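Local structure of transcriptional regulator (LacI family) (Clostridium acetobutylicum ATCC 824, 3G85) at residues 246-251 / 270-275. The protein probably acts as a LacI-family transcription factor that binds regulatory DNA, its crystallised part being the periplasmic binding protein-like region. Residues are numbered along the deposited sequence; the frame is centred on the assembly and turned at random.
Sequences EEMAGT and ILFDGP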
ATOM      1  N   GLU A 246      -9.507   0.256  -3.535  1.00 18.95           N
ATOM      2  CA  GLU A 246     -10.958   0.059  -3.718  1.00 20.56           C
ATOM      3  C   GLU A 246     -11.267  -1.119  -4.656  1.00 21.31           C
ATOM      4  O   GLU A 246     -12.039  -2.007  -4.266  1.00 21.28           O
ATOM      5  CB  GLU A 246     -11.700   1.338  -4.150  1.00 19.61           C
ATOM      6  CG  GLU A 246     -11.548   2.477  -3.126  1.00 21.99           C
ATOM      7  CD  GLU A 246     -10.298   3.307  -3.315  1.00 22.22           C
ATOM      8  OE1 GLU A 246      -9.417   2.951  -4.120  1.00 23.11           O
ATOM      9  OE2 GLU A 246     -10.194   4.323  -2.616  1.00 24.68           O
ATOM     10  N   GLU A 247     -10.655  -1.129  -5.844  1.00 20.47           N
ATOM     11  CA  GLU A 247     -10.876  -2.188  -6.825  1.00 22.79           C
ATOM     12  C   GLU A 247     -10.373  -3.529  -6.324  1.00 21.68           C
ATOM     13  O   GLU A 247     -11.022  -4.568  -6.546  1.00 21.00           O
ATOM     14  CB  GLU A 247     -10.185  -1.850  -8.141  1.00 22.64           C
ATOM     15  CG  GLU A 247     -10.827  -0.713  -8.886  1.00 28.26           C
ATOM     16  CD  GLU A 247     -12.292  -0.967  -9.260  1.00 34.92           C
ATOM     17  OE1 GLU A 247     -12.722  -2.138  -9.412  1.00 34.13           O
ATOM     18  OE2 GLU A 247     -13.029   0.029  -9.395  1.00 39.54           O
HETATM   19  N   MSE A 248      -9.222  -3.514  -5.644  1.00 20.73           N
HETATM   20  CA  MSE A 248      -8.688  -4.763  -5.051  1.00 21.85           C
HETATM   21  C   MSE A 248      -9.618  -5.382  -4.011  1.00 21.31           C
HETATM   22  O   MSE A 248      -9.822  -6.607  -3.992  1.00 20.48           O
HETATM   23  CB  MSE A 248      -7.302  -4.514  -4.440  1.00 20.06           C
HETATM   24  CG  MSE A 248      -6.270  -4.201  -5.529  1.00 21.46           C
HETATM   25 SE   MSE A 248      -4.579  -3.545  -4.737  1.00 30.10          SE
HETATM   26  CE  MSE A 248      -3.865  -5.240  -3.997  1.00 22.36           C
ATOM     27  N   ALA A 249     -10.158  -4.540  -3.137  1.00 20.75           N
ATOM     28  CA  ALA A 249     -11.093  -4.997  -2.116  1.00 23.08           C
ATOM     29  C   ALA A 249     -12.361  -5.614  -2.749  1.00 22.94           C
ATOM     30  O   ALA A 249     -12.825  -6.672  -2.306  1.00 24.70           O
ATOM     31  CB  ALA A 249     -11.452  -3.850  -1.158  1.00 22.96           C
ATOM     32  N   GLY A 250     -12.877  -4.979  -3.798  1.00 23.02           N
ATOM     33  CA  GLY A 250     -14.019  -5.518  -4.538  1.00 23.35           C
ATOM     34  C   GLY A 250     -13.655  -6.874  -5.123  1.00 24.37           C
ATOM     35  O   GLY A 250     -14.457  -7.826  -5.066  1.00 24.73           O
ATOM     36  N   THR A 251     -12.457  -6.984  -5.688  1.00 23.19           N
ATOM     37  CA  THR A 251     -12.031  -8.263  -6.299  1.00 23.41           C
ATOM     38  C   THR A 251     -11.894  -9.401  -5.271  1.00 23.38           C
ATOM     39  O   THR A 251     -12.152 -10.581  -5.575  1.00 22.94           O
ATOM     40  CB  THR A 251     -10.730  -8.096  -7.108  1.00 23.19           C
ATOM     41  OG1 THR A 251     -10.965  -7.184  -8.175  1.00 25.47           O
ATOM     42  CG2 THR A 251     -10.284  -9.422  -7.713  1.00 22.95           C
ATOM     43  N   ILE A 270      -4.636 -12.731  -8.381  1.00 20.66           N
ATOM     44  CA  ILE A 270      -4.915 -11.571  -9.221  1.00 20.85           C
ATOM     45  C   ILE A 270      -3.858 -10.510  -8.959  1.00 21.15           C
ATOM     46  O   ILE A 270      -3.623 -10.110  -7.800  1.00 22.07           O
ATOM     47  CB  ILE A 270      -6.301 -10.950  -8.940  1.00 20.39           C
ATOM     48  CG1 ILE A 270      -7.396 -12.029  -8.906  1.00 21.79           C
ATOM     49  CG2 ILE A 270      -6.622  -9.872  -9.986  1.00 19.94           C
ATOM     50  CD1 ILE A 270      -7.329 -13.036 -10.080  1.00 21.07           C
ATOM     51  N   LEU A 271      -3.244 -10.041 -10.034  1.00 20.19           N
ATOM     52  CA  LEU A 271      -2.217  -9.057  -9.936  1.00 19.94           C
ATOM     53  C   LEU A 271      -2.665  -7.735 -10.581  1.00 21.13           C
ATOM     54  O   LEU A 271      -2.867  -7.685 -11.783  1.00 21.08           O
ATOM     55  CB  LEU A 271      -0.932  -9.583 -10.596  1.00 20.63           C
ATOM     56  CG  LEU A 271       0.323  -8.749 -10.353  1.00 18.93           C
ATOM     57  CD1 LEU A 271       0.722  -8.590  -8.833  1.00 22.52           C
ATOM     58  CD2 LEU A 271       1.519  -9.301 -11.169  1.00 21.04           C
ATOM     59  N   PHE A 272      -2.824  -6.689  -9.767  1.00 19.91           N
ATOM     60  CA  PHE A 272      -3.226  -5.381 -10.269  1.00 21.16           C
ATOM     61  C   PHE A 272      -2.049  -4.574 -10.717  1.00 21.43           C
ATOM     62  O   PHE A 272      -0.908  -4.758 -10.221  1.00 22.63           O
ATOM     63  CB  PHE A 272      -3.972  -4.555  -9.204  1.00 20.19           C
ATOM     64  CG  PHE A 272      -5.414  -4.930  -9.061  1.00 22.54           C
ATOM     65  CD1 PHE A 272      -6.409  -4.055  -9.492  1.00 24.99           C
ATOM     66  CD2 PHE A 272      -5.773  -6.188  -8.544  1.00 21.54           C
ATOM     67  CE1 PHE A 272      -7.749  -4.403  -9.370  1.00 25.63           C
ATOM     68  CE2 PHE A 272      -7.101  -6.548  -8.415  1.00 21.90           C
ATOM     69  CZ  PHE A 272      -8.087  -5.665  -8.838  1.00 23.61           C
ATOM     70  N   ASP A 273      -2.328  -3.640 -11.618  1.00 21.75           N
ATOM     71  CA  ASP A 273      -1.339  -2.641 -11.989  1.00 23.16           C
ATOM     72  C   ASP A 273      -1.571  -1.443 -11.057  1.00 23.47           C
ATOM     73  O   ASP A 273      -2.710  -0.990 -10.942  1.00 25.42           O
ATOM     74  CB  ASP A 273      -1.564  -2.175 -13.430  1.00 24.20           C
ATOM     75  CG  ASP A 273      -0.667  -0.963 -13.800  1.00 28.19           C
ATOM     76  OD1 ASP A 273       0.545  -1.157 -13.959  1.00 30.78           O
ATOM     77  OD2 ASP A 273      -1.166   0.191 -13.886  1.00 33.89           O
ATOM     78  N   GLY A 274      -0.536  -0.920 -10.393  1.00 22.20           N
ATOM     79  CA  GLY A 274      -0.739   0.312  -9.583  1.00 22.47           C
ATOM     80  C   GLY A 274      -0.506   1.519 -10.481  1.00 22.13           C
ATOM     81  O   GLY A 274       0.609   1.690 -10.952  1.00 22.95           O
ATOM     82  N   PRO A 275      -1.564   2.295 -10.818  1.00 22.81           N
ATOM     83  CA  PRO A 275      -1.378   3.314 -11.880  1.00 23.05           C
ATOM     84  C   PRO A 275      -0.558   4.518 -11.452  1.00 22.97           C
ATOM     85  O   PRO A 275      -0.710   5.010 -10.312  1.00 22.00           O
ATOM     86  CB  PRO A 275      -2.795   3.811 -12.163  1.00 22.83           C
ATOM     87  CG  PRO A 275      -3.501   3.635 -10.857  1.00 24.15           C
ATOM     88  CD  PRO A 275      -2.938   2.310 -10.296  1.00 22.29           C
TER
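Ile270 meets the helix through one thin apolar touch, its CG1 lying 4.1 Å from Thr251 CG2. Its backbone, like that of Phe272, is hydrogen-bonded to Asn108 of strand 105-109, which fixes 269-272 as a parallel edge strand.

Phe272 carries most of the contact, with 96 Å² of its surface covered by the helix segment. With CG anti to its carbonyl carbon (chi1 -80°), the ring reaches from the strand to the helix and is met there from three directions. Over one face sits Met248, a selenomethionine, whose CG lies 3.6 Å from the ring centroid and only 11° off the normal, the geometry of a CH-pi contact. Its chain then bends at chi3, and SE stands obliquely, 5.1 Å from the centroid, in a looser Met-aromatic contact. Thr251 comes from the opposite direction to the ring edge, with OG1 3.3 Å from Phe272 CZ and CB in the ring plane. Glu247 adds its CB, 3.7 Å from Phe272 CE1, while its carboxylate leads away from the strand. No hydrogen bond joins the segments; they are held by van der Waals packing, mainly of side chains.

Past Phe272 the chain leaves this sheet; Lys117 NZ forms a salt bridge with Asp273 OD1 and a hydrogen bond with Gly274 O, and Pro275 is hydrogen-bonded through its backbone to Asp242. The axes of helix segment 246-251 and strand 270-272 run antiparallel at 169°, approaching to 10.2 Å, and Met248, Thr251 and Phe272 all touch Val107 of strand 105-109: a helix packed against the face of a parallel sheet at its outermost strand, as in the alpha/beta lobes of the periplasmic binding protein-like fold.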